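Local coordinates for disulfide bond forming protein (DsbF) (Mycobacterium tuberculosis, PDB 3IOS) that probably catalyses the oxidation of reduced, unfolded secreted proteins so that their disulfide bonds form, at residues A[16-22]-A[34-38]; A[54-59]-A[88-94]; A[80-85]-A[100-104]; A[110-114]-A[128-132]. One frame throughout, in Å; residues are numbered along the deposited sequence.

The four contacts illustrate how this chain, the thioredoxin-fold part of a longer secreted protein, is closed around its central sheet. Interaction 2 holds Cys-54, which can pair with Cys-51 in the redox-active disulfide, and so bears on the active site. Interaction 3 uses the other end of the same helix, 82-91, its centre about 14 Å from that of interaction 2. Interactions 1 and 4 lie on the opposite side of the chain's centre from interaction 2, at centre distances of about 26 and 20 Å. They touch each other: Phe-22 CE2 meets Phe-111 CE2 at 3.5 Å, and Gln-19 O lies 2.6 Å from Asn-110 ND2, a probable hydrogen bond.

Interaction 1 of 4, residues A[16-22]-A[34-38]; sequences VPAQLQF and GESLL
Gly-34 N donates to Phe-22 O at 2.8 Å in a nearly straight bond (168°), and the two backbones come closest at Leu-20 and Gly-34, whose CA atoms are 4.6 Å apart. Gly-34 also sends its CA over one face of the Phe-22 ring, a CH-pi contact with CA 3.9 Å from the ring centroid. The same Gly-34 CA lies 3.2 Å from Leu-20 O. Glu-35, its chain bent at chi2 (89°), folds its carboxylate back toward the turn at Gln-21. There two waters extend its reach: one links OE1 to Gln-21 NE2, while the other donates to both OE2 and Phe-22 O. Leucines fill the remaining interface. Leu-20 lays CD1 near Leu-38 CB at 4.2 Å, and Leu-38 spreads its two methyls, CD1 against Pro-17 CD at 3.7 Å and CD2 against Val-16 CG1 at a tight 3.2 Å. Two short 3-10 turns, 18-20 and 34-37, thus pack together beside the hairpin of strands 23-25 and 31-33. Phe-22 continues inward onto Leu-44 of strand 42-47 and Val-107 of helix 106-110, and Leu-37 also rests on strand 42-47.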
loop_
_atom_site.group_PDB
_atom_site.type_symbol
_atom_site.label_atom_id
_atom_site.label_comp_id
_atom_site.label_asym_id
_atom_site.label_seq_id
_atom_site.Cartn_x
_atom_site.Cartn_y
_atom_site.Cartn_z
ATOM N N VAL A 16 -7.102 -17.404 -7.549
ATOM C CA VAL A 16 -6.771 -16.126 -6.934
ATOM C C VAL A 16 -7.955 -15.457 -6.277
ATOM O O VAL A 16 -9.081 -15.520 -6.771
ATOM C CB VAL A 16 -6.208 -15.107 -7.939
ATOM C CG1 VAL A 16 -4.766 -15.406 -8.225
ATOM C CG2 VAL A 16 -7.032 -15.116 -9.210
ATOM N N PRO A 17 -7.709 -14.798 -5.142
ATOM C CA PRO A 17 -8.797 -14.112 -4.451
ATOM C C PRO A 17 -9.217 -12.928 -5.313
ATOM O O PRO A 17 -8.377 -12.249 -5.915
ATOM C CB PRO A 17 -8.151 -13.691 -3.136
ATOM C CG PRO A 17 -6.728 -13.455 -3.530
ATOM C CD PRO A 17 -6.441 -14.645 -4.408
ATOM N N ALA A 18 -10.520 -12.693 -5.388
ATOM C CA ALA A 18 -11.050 -11.599 -6.186
ATOM C C ALA A 18 -10.401 -10.273 -5.817
ATOM O O ALA A 18 -10.252 -9.390 -6.658
ATOM C CB ALA A 18 -12.564 -11.513 -6.008
ATOM N N GLN A 19 -10.005 -10.140 -4.555
ATOM C CA GLN A 19 -9.380 -8.915 -4.078
ATOM C C GLN A 19 -8.064 -8.592 -4.788
ATOM O O GLN A 19 -7.661 -7.437 -4.861
ATOM C CB GLN A 19 -9.123 -9.000 -2.568
ATOM C CG GLN A 19 -10.371 -9.105 -1.694
ATOM C CD GLN A 19 -10.772 -10.533 -1.374
ATOM O OE1 GLN A 19 -11.573 -10.773 -0.466
ATOM N NE2 GLN A 19 -10.227 -11.487 -2.116
ATOM N N LEU A 20 -7.389 -9.610 -5.310
ATOM C CA LEU A 20 -6.119 -9.380 -5.991
ATOM C C LEU A 20 -6.268 -9.248 -7.499
ATOM O O LEU A 20 -5.289 -9.050 -8.212
ATOM C CB LEU A 20 -5.139 -10.512 -5.673
ATOM C CG LEU A 20 -4.716 -10.625 -4.206
ATOM C CD1 LEU A 20 -3.678 -11.725 -4.060
ATOM C CD2 LEU A 20 -4.144 -9.294 -3.736
ATOM N N GLN A 21 -7.496 -9.352 -7.988
ATOM C CA GLN A 21 -7.720 -9.250 -9.418
ATOM C C GLN A 21 -7.871 -7.811 -9.873
ATOM O O GLN A 21 -8.979 -7.325 -10.102
ATOM C CB GLN A 21 -8.940 -10.079 -9.814
ATOM C CG GLN A 21 -8.731 -11.570 -9.575
ATOM C CD GLN A 21 -9.893 -12.418 -10.052
ATOM O OE1 GLN A 21 -10.966 -12.424 -9.448
ATOM N NE2 GLN A 21 -9.683 -13.139 -11.148
ATOM N N PHE A 22 -6.735 -7.137 -9.994
ATOM C CA PHE A 22 -6.696 -5.748 -10.428
ATOM C C PHE A 22 -5.327 -5.452 -11.022
ATOM O O PHE A 22 -4.356 -6.155 -10.749
ATOM C CB PHE A 22 -6.981 -4.813 -9.240
ATOM C CG PHE A 22 -5.862 -4.740 -8.228
ATOM C CD1 PHE A 22 -4.778 -3.889 -8.424
ATOM C CD2 PHE A 22 -5.899 -5.520 -7.073
ATOM C CE1 PHE A 22 -3.744 -3.817 -7.488
ATOM C CE2 PHE A 22 -4.867 -5.454 -6.131
ATOM C CZ PHE A 22 -3.791 -4.598 -6.341
ATOM N N GLY A 34 -2.093 -7.172 -9.393
ATOM C CA GLY A 34 -2.397 -7.585 -8.037
ATOM C C GLY A 34 -2.124 -9.061 -7.813
ATOM O O GLY A 34 -1.757 -9.482 -6.714
ATOM N N GLU A 35 -2.290 -9.859 -8.860
ATOM C CA GLU A 35 -2.074 -11.295 -8.733
ATOM C C GLU A 35 -0.622 -11.647 -8.395
ATOM O O GLU A 35 -0.333 -12.758 -7.938
ATOM C CB GLU A 35 -2.506 -12.009 -10.018
ATOM C CG GLU A 35 -3.998 -11.891 -10.351
ATOM C CD GLU A 35 -4.344 -10.670 -11.195
ATOM O OE1 GLU A 35 -5.474 -10.624 -11.733
ATOM O OE2 GLU A 35 -3.501 -9.757 -11.328
ATOM N N SER A 36 0.289 -10.703 -8.612
ATOM C CA SER A 36 1.698 -10.932 -8.317
ATOM C C SER A 36 1.919 -11.022 -6.808
ATOM O O SER A 36 3.007 -11.381 -6.353
ATOM C CB SER A 36 2.560 -9.804 -8.900
ATOM O OG SER A 36 2.357 -8.592 -8.196
ATOM N N LEU A 37 0.887 -10.694 -6.033
ATOM C CA LEU A 37 0.986 -10.753 -4.577
ATOM C C LEU A 37 0.531 -12.098 -4.019
ATOM O O LEU A 37 0.741 -12.382 -2.842
ATOM C CB LEU A 37 0.147 -9.640 -3.934
ATOM C CG LEU A 37 0.465 -8.201 -4.330
ATOM C CD1 LEU A 37 -0.466 -7.271 -3.577
ATOM C CD2 LEU A 37 1.919 -7.863 -4.024
ATOM N N LEU A 38 -0.091 -12.924 -4.853
ATOM C CA LEU A 38 -0.569 -14.230 -4.396
ATOM C C LEU A 38 0.571 -15.169 -4.002
ATOM O O LEU A 38 1.541 -15.331 -4.744
ATOM C CB LEU A 38 -1.414 -14.907 -5.477
ATOM C CG LEU A 38 -2.027 -16.244 -5.048
ATOM C CD1 LEU A 38 -3.023 -15.999 -3.922
ATOM C CD2 LEU A 38 -2.702 -16.916 -6.223
HETATM O O HOH W 1 -7.190 -12.629 -12.423
HETATM O O HOH W 2 -3.833 -7.863 -13.199
#

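Interaction 2 of 4, residues A[54-59]-A[88-94]; sequences CQGEAP and FVNKYPV
Ala-58 and Tyr-92 meet at the join between helix 52-67, at whose start the CxxC pair (Cys-51, Cys-54) of the thioredoxin fold sits, and the end of helix 82-91. Apolar packing carries the contact. The methyl of Ala-58 touches Tyr-92 CB at 3.5 Å and Phe-88 CZ at 3.9 Å, and Val-94 CG1 closes on it from further along the chain. Further along both segments the prolines meet, with Pro-93 CG 3.7 Å from Pro-59 CA.

The aromatic contacts come next. Gln-55 lies across one face of the Tyr-92 ring, its backbone CA above the plane, while the aliphatic part of Lys-91 covers the opposite face with CD; the phenol is thereby sandwiched. Phe-88, with CG anti to the backbone N (chi1 -179°), directs its ring toward the active-site helix, where Cys-54 O sits at the ring edge, near its plane. Phe-88 thus packs against the first turn of the helix that carries Cys-54. One face of its ring is occupied by Tyr-92 CD1, and the ring also stacks with Trp-47.

The polar end of Gln-55 is held by Pro-49 O, which accepts from NE2. Tyr-92 OH comes to rest 3.1 Å from Gln-55 CG and 3.2 Å from CB, against the methylenes of that side chain.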
loop_
_atom_site.group_PDB
_atom_site.type_symbol
_atom_site.label_atom_id
_atom_site.label_comp_id
_atom_site.label_asym_id
_atom_site.label_seq_id
_atom_site.Cartn_x
_atom_site.Cartn_y
_atom_site.Cartn_z
ATOM N N CYS A 54 -1.151 10.694 6.556
ATOM C CA CYS A 54 -0.308 9.866 5.697
ATOM C C CYS A 54 1.116 10.373 5.674
ATOM O O CYS A 54 2.062 9.591 5.620
ATOM C CB CYS A 54 -0.843 9.844 4.275
ATOM S SG CYS A 54 -2.406 8.935 4.116
ATOM N N GLN A 55 1.263 11.690 5.704
ATOM C CA GLN A 55 2.584 12.294 5.709
ATOM C C GLN A 55 3.296 11.862 6.986
ATOM O O GLN A 55 4.492 11.573 6.976
ATOM C CB GLN A 55 2.459 13.819 5.646
ATOM C CG GLN A 55 1.916 14.316 4.313
ATOM C CD GLN A 55 1.433 15.752 4.362
ATOM O OE1 GLN A 55 1.701 16.481 5.318
ATOM N NE2 GLN A 55 0.714 16.167 3.325
ATOM N N GLY A 56 2.543 11.793 8.077
ATOM C CA GLY A 56 3.125 11.386 9.343
ATOM C C GLY A 56 3.454 9.907 9.416
ATOM O O GLY A 56 4.434 9.514 10.046
ATOM N N GLU A 57 2.647 9.075 8.769
ATOM C CA GLU A 57 2.891 7.639 8.805
ATOM C C GLU A 57 3.897 7.150 7.769
ATOM O O GLU A 57 4.424 6.046 7.889
ATOM C CB GLU A 57 1.580 6.876 8.630
ATOM C CG GLU A 57 0.504 7.274 9.619
ATOM C CD GLU A 57 -0.579 6.226 9.751
ATOM O OE1 GLU A 57 -0.999 5.664 8.720
ATOM O OE2 GLU A 57 -1.017 5.974 10.891
ATOM N N ALA A 58 4.160 7.968 6.757
ATOM C CA ALA A 58 5.088 7.585 5.698
ATOM C C ALA A 58 6.431 7.040 6.192
ATOM O O ALA A 58 6.848 5.962 5.778
ATOM C CB ALA A 58 5.309 8.758 4.749
ATOM N N PRO A 59 7.120 7.766 7.089
ATOM C CA PRO A 59 8.411 7.258 7.576
ATOM C C PRO A 59 8.282 5.937 8.331
ATOM O O PRO A 59 9.202 5.115 8.332
ATOM C CB PRO A 59 8.924 8.398 8.454
ATOM C CG PRO A 59 7.664 9.034 8.954
ATOM C CD PRO A 59 6.799 9.062 7.713
ATOM N N PHE A 88 5.175 13.836 -2.704
ATOM C CA PHE A 88 5.041 13.071 -1.472
ATOM C C PHE A 88 6.157 12.024 -1.359
ATOM O O PHE A 88 6.834 11.934 -0.332
ATOM C CB PHE A 88 3.666 12.394 -1.450
ATOM C CG PHE A 88 3.393 11.577 -0.212
ATOM C CD1 PHE A 88 2.669 12.115 0.848
ATOM C CD2 PHE A 88 3.815 10.252 -0.132
ATOM C CE1 PHE A 88 2.362 11.338 1.970
ATOM C CE2 PHE A 88 3.516 9.468 0.984
ATOM C CZ PHE A 88 2.785 10.013 2.036
ATOM N N VAL A 89 6.355 11.237 -2.415
ATOM C CA VAL A 89 7.393 10.215 -2.383
ATOM C C VAL A 89 8.789 10.831 -2.283
ATOM O O VAL A 89 9.692 10.223 -1.715
ATOM C CB VAL A 89 7.314 9.280 -3.621
ATOM C CG1 VAL A 89 5.968 8.567 -3.646
ATOM C CG2 VAL A 89 7.512 10.070 -4.894
ATOM N N ASN A 90 8.967 12.036 -2.821
ATOM C CA ASN A 90 10.264 12.708 -2.747
ATOM C C ASN A 90 10.537 13.202 -1.333
ATOM O O ASN A 90 11.666 13.134 -0.843
ATOM C CB ASN A 90 10.328 13.915 -3.696
ATOM C CG ASN A 90 10.512 13.525 -5.152
ATOM O OD1 ASN A 90 11.093 12.506 -5.457
ATOM N ND2 ASN A 90 10.030 14.360 -6.057
ATOM N N LYS A 91 9.493 13.694 -0.675
ATOM C CA LYS A 91 9.615 14.241 0.672
ATOM C C LYS A 91 9.737 13.170 1.755
ATOM O O LYS A 91 10.491 13.353 2.720
ATOM C CB LYS A 91 8.406 15.128 0.972
ATOM C CG LYS A 91 8.640 16.204 2.025
ATOM C CD LYS A 91 8.809 15.622 3.418
ATOM C CE LYS A 91 8.979 16.723 4.457
ATOM N NZ LYS A 91 9.137 16.174 5.835
ATOM N N TYR A 92 9.015 12.057 1.607
ATOM C CA TYR A 92 9.101 11.023 2.622
ATOM C C TYR A 92 9.749 9.752 2.097
ATOM O O TYR A 92 9.553 9.372 0.926
ATOM C CB TYR A 92 7.679 10.749 3.196
ATOM C CG TYR A 92 6.923 12.015 3.490
ATOM C CD1 TYR A 92 6.015 12.514 2.563
ATOM C CD2 TYR A 92 7.105 12.719 4.690
ATOM C CE1 TYR A 92 5.295 13.675 2.814
ATOM C CE2 TYR A 92 6.383 13.885 4.949
ATOM C CZ TYR A 92 5.488 14.355 4.010
ATOM O OH TYR A 92 4.794 15.510 4.262
ATOM N N PRO A 93 10.467 9.010 2.955
ATOM C CA PRO A 93 11.205 7.769 2.716
ATOM C C PRO A 93 10.377 6.529 2.388
ATOM O O PRO A 93 10.366 5.553 3.138
ATOM C CB PRO A 93 11.979 7.581 4.039
ATOM C CG PRO A 93 11.021 8.044 5.050
ATOM C CD PRO A 93 10.482 9.346 4.368
ATOM N N VAL A 94 9.738 6.579 1.237
ATOM C CA VAL A 94 8.912 5.476 0.781
ATOM C C VAL A 94 9.171 5.144 -0.685
ATOM O O VAL A 94 8.323 4.555 -1.354
ATOM C CB VAL A 94 7.410 5.800 0.958
ATOM C CG1 VAL A 94 7.089 6.026 2.431
ATOM C CG2 VAL A 94 7.053 7.031 0.143
#

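Interaction 3 of 4, residues A[80-85]-A[100-104]; sequences DQVPAM and LADTD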
loop_
_atom_site.group_PDB
_atom_site.type_symbol
_atom_site.label_atom_id
_atom_site.label_comp_id
_atom_site.label_asym_id
_atom_site.label_seq_id
_atom_site.Cartn_x
_atom_site.Cartn_y
_atom_site.Cartn_z
ATOM N N ASP A 80 -5.698 12.436 -6.046
ATOM C CA ASP A 80 -4.841 13.521 -6.503
ATOM C C ASP A 80 -4.205 13.096 -7.816
ATOM O O ASP A 80 -4.511 12.019 -8.329
ATOM C CB ASP A 80 -3.773 13.829 -5.451
ATOM C CG ASP A 80 -3.343 15.285 -5.467
ATOM O OD1 ASP A 80 -2.814 15.761 -4.442
ATOM O OD2 ASP A 80 -3.528 15.950 -6.509
ATOM N N GLN A 81 -3.337 13.939 -8.362
ATOM C CA GLN A 81 -2.670 13.625 -9.617
ATOM C C GLN A 81 -1.210 13.253 -9.375
ATOM O O GLN A 81 -0.679 13.447 -8.281
ATOM C CB GLN A 81 -2.771 14.815 -10.576
ATOM C CG GLN A 81 -4.212 15.226 -10.865
ATOM C CD GLN A 81 -4.999 14.155 -11.605
ATOM O OE1 GLN A 81 -6.228 14.110 -11.532
ATOM N NE2 GLN A 81 -4.294 13.296 -12.336
ATOM N N VAL A 82 -0.570 12.716 -10.407
ATOM C CA VAL A 82 0.815 12.274 -10.327
ATOM C C VAL A 82 1.822 13.250 -9.712
ATOM O O VAL A 82 2.598 12.870 -8.836
ATOM C CB VAL A 82 1.323 11.833 -11.725
ATOM C CG1 VAL A 82 2.813 11.520 -11.672
ATOM C CG2 VAL A 82 0.551 10.605 -12.184
ATOM N N PRO A 83 1.833 14.516 -10.161
ATOM C CA PRO A 83 2.785 15.480 -9.599
ATOM C C PRO A 83 2.765 15.540 -8.074
ATOM O O PRO A 83 3.811 15.571 -7.433
ATOM C CB PRO A 83 2.353 16.800 -10.235
ATOM C CG PRO A 83 1.846 16.364 -11.575
ATOM C CD PRO A 83 1.025 15.139 -11.227
ATOM N N ALA A 84 1.566 15.562 -7.500
ATOM C CA ALA A 84 1.423 15.623 -6.046
ATOM C C ALA A 84 1.947 14.335 -5.422
ATOM O O ALA A 84 2.551 14.350 -4.350
ATOM C CB ALA A 84 -0.037 15.837 -5.673
ATOM N N MET A 85 1.715 13.218 -6.100
ATOM C CA MET A 85 2.187 11.931 -5.608
ATOM C C MET A 85 3.713 11.894 -5.603
ATOM O O MET A 85 4.324 11.415 -4.653
ATOM C CB MET A 85 1.626 10.813 -6.480
ATOM C CG MET A 85 0.115 10.788 -6.490
ATOM S SD MET A 85 -0.562 9.573 -7.622
ATOM C CE MET A 85 -2.233 9.658 -7.211
ATOM N N LEU A 100 1.745 2.814 -6.364
ATOM C CA LEU A 100 0.773 2.825 -7.457
ATOM C C LEU A 100 0.066 4.168 -7.547
ATOM O O LEU A 100 -0.362 4.729 -6.536
ATOM C CB LEU A 100 -0.286 1.738 -7.259
ATOM C CG LEU A 100 0.232 0.321 -7.020
ATOM C CD1 LEU A 100 -0.943 -0.632 -6.936
ATOM C CD2 LEU A 100 1.173 -0.077 -8.136
ATOM N N ALA A 101 -0.061 4.684 -8.766
ATOM C CA ALA A 101 -0.745 5.957 -8.983
ATOM C C ALA A 101 -2.189 5.630 -9.360
ATOM O O ALA A 101 -2.513 5.496 -10.542
ATOM C CB ALA A 101 -0.063 6.734 -10.101
ATOM N N ASP A 102 -3.046 5.507 -8.352
ATOM C CA ASP A 102 -4.451 5.150 -8.548
ATOM C C ASP A 102 -5.340 6.360 -8.830
ATOM O O ASP A 102 -6.303 6.622 -8.107
ATOM C CB ASP A 102 -4.953 4.387 -7.308
ATOM C CG ASP A 102 -6.325 3.770 -7.509
ATOM O OD1 ASP A 102 -6.579 3.234 -8.610
ATOM O OD2 ASP A 102 -7.140 3.805 -6.564
ATOM N N THR A 103 -5.018 7.082 -9.899
ATOM C CA THR A 103 -5.773 8.270 -10.271
ATOM C C THR A 103 -7.218 7.987 -10.662
ATOM O O THR A 103 -8.089 8.838 -10.468
ATOM C CB THR A 103 -5.078 9.043 -11.414
ATOM O OG1 THR A 103 -4.855 8.169 -12.527
ATOM C CG2 THR A 103 -3.749 9.604 -10.940
ATOM N N ASP A 104 -7.492 6.806 -11.212
ATOM C CA ASP A 104 -8.867 6.489 -11.583
ATOM C C ASP A 104 -9.608 5.874 -10.402
ATOM O O ASP A 104 -10.793 5.561 -10.489
ATOM C CB ASP A 104 -8.918 5.563 -12.814
ATOM C CG ASP A 104 -8.368 4.173 -12.549
ATOM O OD1 ASP A 104 -8.339 3.371 -13.508
ATOM O OD2 ASP A 104 -7.972 3.872 -11.405
#
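Met-85 and Ala-101 join the helix and the second strand of a beta-alpha-beta crossover, in which strand 72-77 leads through helix 82-91 to strand 98-101 at the border of the thioredoxin-fold sheet. The contact is a small one: about 198 Å² is buried in all, and no hydrogen bond crosses between the segments. Packing is therefore what joins them.

Met-85 bridges the two elements. Its chain runs out straight (chi3 172°), which carries the thioether from the helix to the strand. SD comes to 3.8 Å from Ala-101 CB, and the terminal CE goes on to 4.0 Å from Thr-103 CG2. Val-82 adds a looser contact one turn earlier, with CG2 at 4.4 Å from Ala-101 CB. The same methionine also touches Ala-77 on strand 72-77 and Pro-49, so it lies where the helix, the sheet and the loop before the CxxC pair come together.

Thr-103 (chi1 55°) turns its methyl CG2, not its hydroxyl, to the start of the helix. Its side chain crosses that of Gln-81, the N-cap residue, at about a right angle, and CG2 lies 4.0 Å from Gln-81 NE2. Just before the cap, Asp-80 OD2 accepts from Gln-81 N, 2.7 Å away, on its anti side but 30° out of the carboxylate plane. Asp-102 sends its carboxylate elsewhere, to the backbone N atoms of Val-107 and Trp-108 at the start of helix 106-110. Across the contact, Thr-103 CG2 also rests 3.6 Å from Asp-80 O.

Interaction 4 of 4, residues A[110-114]-A[128-132]; sequences NFGVT and VDVVR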
loop_
_atom_site.group_PDB
_atom_site.type_symbol
_atom_site.label_atom_id
_atom_site.label_comp_id
_atom_site.label_asym_id
_atom_site.label_seq_id
_atom_site.Cartn_x
_atom_site.Cartn_y
_atom_site.Cartn_z
ATOM N N ASN A 110 -11.422 -1.387 -5.383
ATOM C CA ASN A 110 -11.269 -2.829 -5.282
ATOM C C ASN A 110 -11.146 -3.326 -3.843
ATOM O O ASN A 110 -11.497 -4.468 -3.545
ATOM C CB ASN A 110 -10.046 -3.277 -6.076
ATOM C CG ASN A 110 -9.846 -4.772 -6.025
ATOM O OD1 ASN A 110 -10.575 -5.518 -6.650
ATOM N ND2 ASN A 110 -8.864 -5.216 -5.255
ATOM N N PHE A 111 -10.652 -2.474 -2.954
ATOM C CA PHE A 111 -10.482 -2.854 -1.557
ATOM C C PHE A 111 -11.497 -2.188 -0.641
ATOM O O PHE A 111 -11.397 -2.277 0.584
ATOM C CB PHE A 111 -9.062 -2.512 -1.098
ATOM C CG PHE A 111 -8.011 -3.445 -1.631
ATOM C CD1 PHE A 111 -7.727 -4.640 -0.972
ATOM C CD2 PHE A 111 -7.313 -3.138 -2.792
ATOM C CE1 PHE A 111 -6.764 -5.517 -1.466
ATOM C CE2 PHE A 111 -6.343 -4.010 -3.298
ATOM C CZ PHE A 111 -6.070 -5.201 -2.629
ATOM N N GLY A 112 -12.474 -1.517 -1.240
ATOM C CA GLY A 112 -13.493 -0.842 -0.460
ATOM C C GLY A 112 -12.953 0.317 0.358
ATOM O O GLY A 112 -13.502 0.655 1.408
ATOM N N VAL A 113 -11.869 0.924 -0.112
ATOM C CA VAL A 113 -11.270 2.049 0.597
ATOM C C VAL A 113 -11.786 3.359 0.017
ATOM O O VAL A 113 -11.623 3.633 -1.172
ATOM C CB VAL A 113 -9.726 2.021 0.501
ATOM C CG1 VAL A 113 -9.138 3.265 1.160
ATOM C CG2 VAL A 113 -9.185 0.770 1.180
ATOM N N THR A 114 -12.419 4.162 0.863
ATOM C CA THR A 114 -12.958 5.440 0.429
ATOM C C THR A 114 -12.211 6.587 1.087
ATOM O O THR A 114 -12.232 7.717 0.595
ATOM C CB THR A 114 -14.458 5.552 0.766
ATOM O OG1 THR A 114 -14.659 5.278 2.157
ATOM C CG2 THR A 114 -15.261 4.560 -0.063
ATOM N N VAL A 128 -7.317 -11.555 2.804
ATOM C CA VAL A 128 -7.177 -10.104 2.847
ATOM C C VAL A 128 -7.946 -9.461 3.993
ATOM O O VAL A 128 -9.149 -9.679 4.155
ATOM C CB VAL A 128 -7.659 -9.468 1.528
ATOM C CG1 VAL A 128 -7.546 -7.950 1.608
ATOM C CG2 VAL A 128 -6.847 -10.012 0.365
ATOM N N ASP A 129 -7.241 -8.659 4.782
ATOM C CA ASP A 129 -7.848 -7.961 5.907
ATOM C C ASP A 129 -7.573 -6.468 5.761
ATOM O O ASP A 129 -6.419 -6.043 5.725
ATOM C CB ASP A 129 -7.267 -8.485 7.223
ATOM C CG ASP A 129 -7.862 -7.801 8.438
ATOM O OD1 ASP A 129 -9.104 -7.741 8.541
ATOM O OD2 ASP A 129 -7.084 -7.331 9.295
ATOM N N VAL A 130 -8.637 -5.677 5.664
ATOM C CA VAL A 130 -8.498 -4.233 5.509
ATOM C C VAL A 130 -8.723 -3.505 6.824
ATOM O O VAL A 130 -9.725 -3.724 7.509
ATOM C CB VAL A 130 -9.499 -3.678 4.469
ATOM C CG1 VAL A 130 -9.344 -2.165 4.343
ATOM C CG2 VAL A 130 -9.274 -4.345 3.130
ATOM N N VAL A 131 -7.775 -2.645 7.174
ATOM C CA VAL A 131 -7.852 -1.862 8.395
ATOM C C VAL A 131 -7.911 -0.393 8.009
ATOM O O VAL A 131 -7.011 0.127 7.355
ATOM C CB VAL A 131 -6.621 -2.096 9.294
ATOM C CG1 VAL A 131 -6.695 -1.194 10.518
ATOM C CG2 VAL A 131 -6.554 -3.562 9.712
ATOM N N ARG A 132 -8.981 0.279 8.410
ATOM C CA ARG A 132 -9.136 1.687 8.089
ATOM C C ARG A 132 -8.740 2.543 9.275
ATOM O O ARG A 132 -9.253 2.372 10.382
ATOM C CB ARG A 132 -10.582 1.973 7.694
ATOM C CG ARG A 132 -11.033 1.182 6.486
ATOM C CD ARG A 132 -12.493 1.438 6.168
ATOM N NE ARG A 132 -12.887 0.803 4.914
ATOM C CZ ARG A 132 -12.919 -0.510 4.712
ATOM N NH1 ARG A 132 -13.289 -0.985 3.532
ATOM N NH2 ARG A 132 -12.592 -1.351 5.685
HETATM O O HOH W 3 -13.000 -3.182 2.475
#
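Arg-132 NH1 reaches Gly-112 O from above the carbonyl plane, 56° out of it, and still makes a short bond of 2.7 Å with an N-H...O angle of 163°. The oxygen lies close to the plane of the guanidinium, at its edge, so the group presents its N-H squarely even though the carbonyl is met off its lone pairs. The straight chain of Arg-132 carries the charged end across to the loop. The same NH1 donates to a water, which in turn donates to Phe-111 O, and two successive carbonyls of the loop are thus served by one nitrogen.

The residues bearing these two carbonyls lie at a Schellman motif that ends helix 106-110. Gly-112, at positive phi, is its C-prime residue, with Gly-112 N bonded to Ala-109 O and Val-113 N to Trp-108 O. Strand 128-132, at the border of the thioredoxin-fold sheet, packs against this turn.

Two valines of the strand line up along the edge of the Phe-111 ring. Val-128 CG1 lies in the ring plane, 4.0 Å from Phe-111 CE1, and Val-130 CG2 is 4.4 Å from CD1. One face of the ring is taken by Asn-110 ND2, and the ring also meets Phe-46 at a steep angle. Val-113 CG2 approaches Val-130 CG1 at 4.3 Å, while Val-113 also packs on Ala-118 of the neighbouring strand.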